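Local coordinates for protein NAD-dependent aldehyde dehydrogenase (Burkholderia multivorans, PDB 5UJU) that probably oxidises aldehydes to carboxylic acids, using NAD+ as the electron acceptor, at residues P36-E39 against K44-G47; A133-A138 against Q147-A152. One frame throughout, in Å; residues are numbered along the deposited sequence.

Contact 1: P36-E39 against K44-G47; sequences PFAE and KVYG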
loop_
_atom_site.group_PDB
_atom_site.type_symbol
_atom_site.label_atom_id
_atom_site.label_comp_id
_atom_site.label_asym_id
_atom_site.label_seq_id
_atom_site.Cartn_x
_atom_site.Cartn_y
_atom_site.Cartn_z
ATOM N N PRO A 36 4.493 -26.365 4.937
ATOM C CA PRO A 36 5.272 -26.996 6.009
ATOM C C PRO A 36 4.413 -27.612 7.095
ATOM O O PRO A 36 4.962 -28.244 8.010
ATOM C CB PRO A 36 6.089 -25.828 6.570
ATOM C CG PRO A 36 5.153 -24.667 6.423
ATOM C CD PRO A 36 4.376 -24.909 5.133
ATOM N N PHE A 37 3.093 -27.433 7.039
ATOM C CA PHE A 37 2.198 -27.898 8.089
ATOM C C PHE A 37 1.313 -28.997 7.512
ATOM O O PHE A 37 0.565 -28.761 6.558
ATOM C CB PHE A 37 1.376 -26.734 8.645
ATOM C CG PHE A 37 2.227 -25.582 9.180
ATOM C CD1 PHE A 37 3.089 -25.768 10.254
ATOM C CD2 PHE A 37 2.145 -24.315 8.606
ATOM C CE1 PHE A 37 3.872 -24.713 10.747
ATOM C CE2 PHE A 37 2.916 -23.250 9.089
ATOM C CZ PHE A 37 3.780 -23.446 10.160
ATOM N N ALA A 38 1.429 -30.199 8.071
ATOM C CA ALA A 38 0.705 -31.353 7.553
ATOM C C ALA A 38 -0.794 -31.160 7.721
ATOM O O ALA A 38 -1.288 -31.017 8.844
ATOM C CB ALA A 38 1.161 -32.627 8.259
ATOM N N GLU A 39 -1.521 -31.150 6.602
ATOM C CA GLU A 39 -2.954 -30.910 6.663
ATOM C C GLU A 39 -3.736 -32.137 7.121
ATOM O O GLU A 39 -4.886 -31.990 7.553
ATOM C CB GLU A 39 -3.469 -30.441 5.301
ATOM C CG GLU A 39 -3.368 -31.498 4.235
ATOM C CD GLU A 39 -4.033 -31.073 2.941
ATOM O OE1 GLU A 39 -4.383 -29.881 2.798
ATOM O OE2 GLU A 39 -4.244 -31.949 2.084
ATOM N N LYS A 44 0.811 -40.193 12.794
ATOM C CA LYS A 44 2.234 -40.142 12.480
ATOM C C LYS A 44 2.831 -38.775 12.792
ATOM O O LYS A 44 3.909 -38.678 13.390
ATOM C CB LYS A 44 2.455 -40.496 11.010
ATOM N N VAL A 45 2.127 -37.709 12.430
ATOM C CA VAL A 45 2.679 -36.366 12.555
ATOM C C VAL A 45 2.398 -35.753 13.923
ATOM O O VAL A 45 3.271 -35.109 14.513
ATOM C CB VAL A 45 2.120 -35.495 11.413
ATOM C CG1 VAL A 45 2.660 -34.070 11.501
ATOM C CG2 VAL A 45 2.441 -36.136 10.063
ATOM N N TYR A 46 1.186 -35.926 14.447
ATOM C CA TYR A 46 0.738 -35.190 15.623
ATOM C C TYR A 46 0.686 -36.047 16.882
ATOM O O TYR A 46 0.166 -35.591 17.907
ATOM C CB TYR A 46 -0.625 -34.556 15.347
ATOM C CG TYR A 46 -0.581 -33.492 14.270
ATOM C CD1 TYR A 46 -0.209 -32.192 14.575
ATOM C CD2 TYR A 46 -0.896 -33.793 12.942
ATOM C CE1 TYR A 46 -0.158 -31.207 13.595
ATOM C CE2 TYR A 46 -0.843 -32.815 11.950
ATOM C CZ TYR A 46 -0.471 -31.523 12.283
ATOM O OH TYR A 46 -0.417 -30.536 11.319
ATOM N N GLY A 47 1.213 -37.262 16.834
ATOM C CA GLY A 47 1.201 -38.144 17.991
ATOM C C GLY A 47 -0.037 -39.016 18.033
ATOM O O GLY A 47 -1.115 -38.646 17.560
HETATM O O HOH W 1 2.973 -30.224 10.750
#

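Contact 2: A133-A138 against Q147-A152; sequences ASFEIA and QAFMMA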
loop_
_atom_site.group_PDB
_atom_site.type_symbol
_atom_site.label_atom_id
_atom_site.label_comp_id
_atom_site.label_asym_id
_atom_site.label_seq_id
_atom_site.Cartn_x
_atom_site.Cartn_y
_atom_site.Cartn_z
ATOM N N ALA A 133 -0.713 -27.180 18.521
ATOM C CA ALA A 133 -2.022 -27.053 19.154
ATOM C C ALA A 133 -3.174 -27.242 18.168
ATOM O O ALA A 133 -4.311 -26.859 18.479
ATOM C CB ALA A 133 -2.150 -25.685 19.837
ATOM N N SER A 134 -2.911 -27.843 17.000
ATOM C CA SER A 134 -3.907 -27.860 15.930
ATOM C C SER A 134 -5.175 -28.582 16.351
ATOM O O SER A 134 -6.277 -28.188 15.954
ATOM C CB SER A 134 -3.333 -28.506 14.668
ATOM O OG SER A 134 -2.443 -27.628 14.007
ATOM N N PHE A 135 -5.045 -29.658 17.129
ATOM C CA PHE A 135 -6.236 -30.391 17.547
ATOM C C PHE A 135 -7.071 -29.569 18.520
ATOM O O PHE A 135 -8.295 -29.510 18.392
ATOM C CB PHE A 135 -5.851 -31.735 18.151
ATOM C CG PHE A 135 -5.569 -32.792 17.122
ATOM C CD1 PHE A 135 -6.612 -33.422 16.454
ATOM C CD2 PHE A 135 -4.265 -33.164 16.828
ATOM C CE1 PHE A 135 -6.361 -34.393 15.502
ATOM C CE2 PHE A 135 -4.007 -34.138 15.887
ATOM C CZ PHE A 135 -5.055 -34.751 15.219
ATOM N N GLU A 136 -6.425 -28.937 19.512
ATOM C CA GLU A 136 -7.155 -28.059 20.424
ATOM C C GLU A 136 -7.845 -26.930 19.670
ATOM O O GLU A 136 -9.007 -26.602 19.942
ATOM C CB GLU A 136 -6.200 -27.483 21.471
ATOM C CG GLU A 136 -6.818 -26.400 22.326
ATOM C CD GLU A 136 -5.805 -25.718 23.252
ATOM O OE1 GLU A 136 -4.605 -26.002 23.134
ATOM O OE2 GLU A 136 -6.227 -24.914 24.096
ATOM N N ILE A 137 -7.137 -26.320 18.721
ATOM C CA ILE A 137 -7.711 -25.256 17.904
ATOM C C ILE A 137 -8.834 -25.797 17.006
ATOM O O ILE A 137 -9.871 -25.146 16.823
ATOM C CB ILE A 137 -6.591 -24.576 17.097
ATOM C CG1 ILE A 137 -5.643 -23.825 18.050
ATOM C CG2 ILE A 137 -7.155 -23.623 16.047
ATOM C CD1 ILE A 137 -4.381 -23.291 17.387
ATOM N N ALA A 138 -8.669 -27.001 16.463
ATOM C CA ALA A 138 -9.719 -27.556 15.605
ATOM C C ALA A 138 -11.045 -27.665 16.351
ATOM O O ALA A 138 -12.096 -27.258 15.838
ATOM C CB ALA A 138 -9.297 -28.918 15.065
ATOM N N GLN A 147 -18.083 -25.628 11.645
ATOM C CA GLN A 147 -17.386 -26.460 10.675
ATOM C C GLN A 147 -17.267 -27.890 11.186
ATOM O O GLN A 147 -16.996 -28.124 12.369
ATOM C CB GLN A 147 -15.996 -25.887 10.374
ATOM C CG GLN A 147 -16.039 -24.710 9.421
ATOM C CD GLN A 147 -14.726 -23.969 9.297
ATOM O OE1 GLN A 147 -13.676 -24.444 9.724
ATOM N NE2 GLN A 147 -14.775 -22.802 8.678
ATOM N N ALA A 148 -17.497 -28.848 10.289
ATOM C CA ALA A 148 -17.238 -30.246 10.601
ATOM C C ALA A 148 -15.761 -30.434 10.938
ATOM O O ALA A 148 -14.900 -29.654 10.525
ATOM C CB ALA A 148 -17.632 -31.154 9.428
ATOM N N PHE A 149 -15.469 -31.485 11.701
ATOM C CA PHE A 149 -14.155 -31.566 12.340
ATOM C C PHE A 149 -13.016 -31.492 11.325
ATOM O O PHE A 149 -12.031 -30.772 11.535
ATOM C CB PHE A 149 -14.021 -32.829 13.183
ATOM C CG PHE A 149 -12.667 -32.933 13.853
ATOM C CD1 PHE A 149 -11.694 -33.794 13.367
ATOM C CD2 PHE A 149 -12.362 -32.124 14.932
ATOM C CE1 PHE A 149 -10.446 -33.870 13.973
ATOM C CE2 PHE A 149 -11.111 -32.187 15.538
ATOM C CZ PHE A 149 -10.156 -33.068 15.057
ATOM N N MET A 150 -13.111 -32.252 10.233
ATOM C CA MET A 150 -11.998 -32.288 9.287
ATOM C C MET A 150 -11.707 -30.904 8.716
ATOM O O MET A 150 -10.540 -30.496 8.630
ATOM C CB MET A 150 -12.274 -33.285 8.167
ATOM C CG MET A 150 -11.114 -33.468 7.195
ATOM S SD MET A 150 -9.616 -34.170 7.941
ATOM C CE MET A 150 -10.232 -35.720 8.607
ATOM N N MET A 151 -12.748 -30.157 8.330
ATOM C CA MET A 151 -12.521 -28.793 7.856
ATOM C C MET A 151 -12.069 -27.878 8.992
ATOM O O MET A 151 -11.231 -26.990 8.793
ATOM C CB MET A 151 -13.785 -28.234 7.208
ATOM C CG MET A 151 -13.632 -26.762 6.826
ATOM S SD MET A 151 -15.089 -26.059 6.012
ATOM C CE MET A 151 -15.018 -26.936 4.457
ATOM N N ALA A 152 -12.633 -28.056 10.181
ATOM C CA ALA A 152 -12.204 -27.232 11.304
ATOM C C ALA A 152 -10.713 -27.409 11.559
ATOM O O ALA A 152 -9.991 -26.430 11.767
ATOM C CB ALA A 152 -13.021 -27.583 12.546
#

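Contact 1: P36-E39 against K44-G47
Y46 reaches back across the turn from the short helix 43-46 and donates its phenol proton to the main-chain carbonyl of A38, with OH 2.7 Å from A38 O. The bond comes in on a lone pair of that oxygen, in the carbonyl plane, at a C=O...O angle of 137°, and A38 O lies in the plane of the tyrosine ring at its hydroxyl edge. Tight packing is confined to the surroundings of this bond. The methyl A38 CB sits 3.9 Å from V45 CG1 and 4.2 Å from Y46 CE2, filling the angle between the two helix side chains. With CG1 anti to the backbone N (chi1 180°), V45 lays this same methyl over one face of the neighbouring tyrosine ring, 3.7 Å above its plane and offset toward the rim.

The contact is small, 129 Å² in all, and lies at the surface. Its looser side is the one where a water stands next to the hydroxyl: it accepts from A38 N at 3.1 Å but gives Y46 OH no more than a weak bond of 3.5 Å. F37 turns its ring away, to L127 and N131 of helix 97-132, while E39 bonds H159 and forms a salt bridge with K186 of the second subunit.

Because Y46 OH spends its proton on A38 O, its bond with the amide nitrogen of N131 must use an oxygen lone pair. The hydroxyl thus couples the loop at 36-39 to helix 97-132 by serving as donor and acceptor at once.

Contact 2: A133-A138 against Q147-A152
With CG anti to the backbone N (chi1 180°), F149 sends its ring out from the first turn of helix 149-156 toward helix 134-145, where F135, its CG turned beside its own backbone N and anti to the carbonyl carbon (chi1 -81°), rises to meet it. The side chains run at about a right angle to each other, yet their ring planes are nearly parallel and the rings touch rim to rim: F149 CZ lies 3.8 Å from F135 CD1, each atom near the plane of the other ring, an edge-to-edge meeting rather than a stack. A138 adds its methyl to the F149 ring, CB being 3.8 Å from F149 CE2, in an oblique approach.

These residues belong to two consecutive helices, 134-145 and 149-156, joined by a short turn in the helical part of the aldehyde dehydrogenase fold. Of the two segments, the nearest CA atoms are those of A138 and A152, 5.0 Å apart, and A152 CB rests 3.4 Å from A138 O, so a methyl lies directly on main chain. No hydrogen bond passes between the segments, and the join is apolar and mostly buried. F153, one turn on from F149, adds a third ring by meeting F135, while Y139 meets F149. On another flank of helix 134-145, E136 forms a salt bridge with R252 of helix 245-260.

Overall arrangement
The two contacts follow one another along the chain, their centres 13 Å apart, and they meet directly: Y46 CB of contact 1 lies 3.4 Å from F135 CE2 of contact 2. F135 also touches P41, in the loop between the segments of contact 1. N131, at the end of helix 97-132, links the segments of the two contacts, bonding Y46 OH through its side chain and S134 OG through its carbonyl. Contact 1 lies at the surface, about 21 Å from the centre of the chain, and contact 2 is buried at about 15 Å. From contact 2, Q147 and M151 touch Y346 and L345, shortly before G348 of the sodium site.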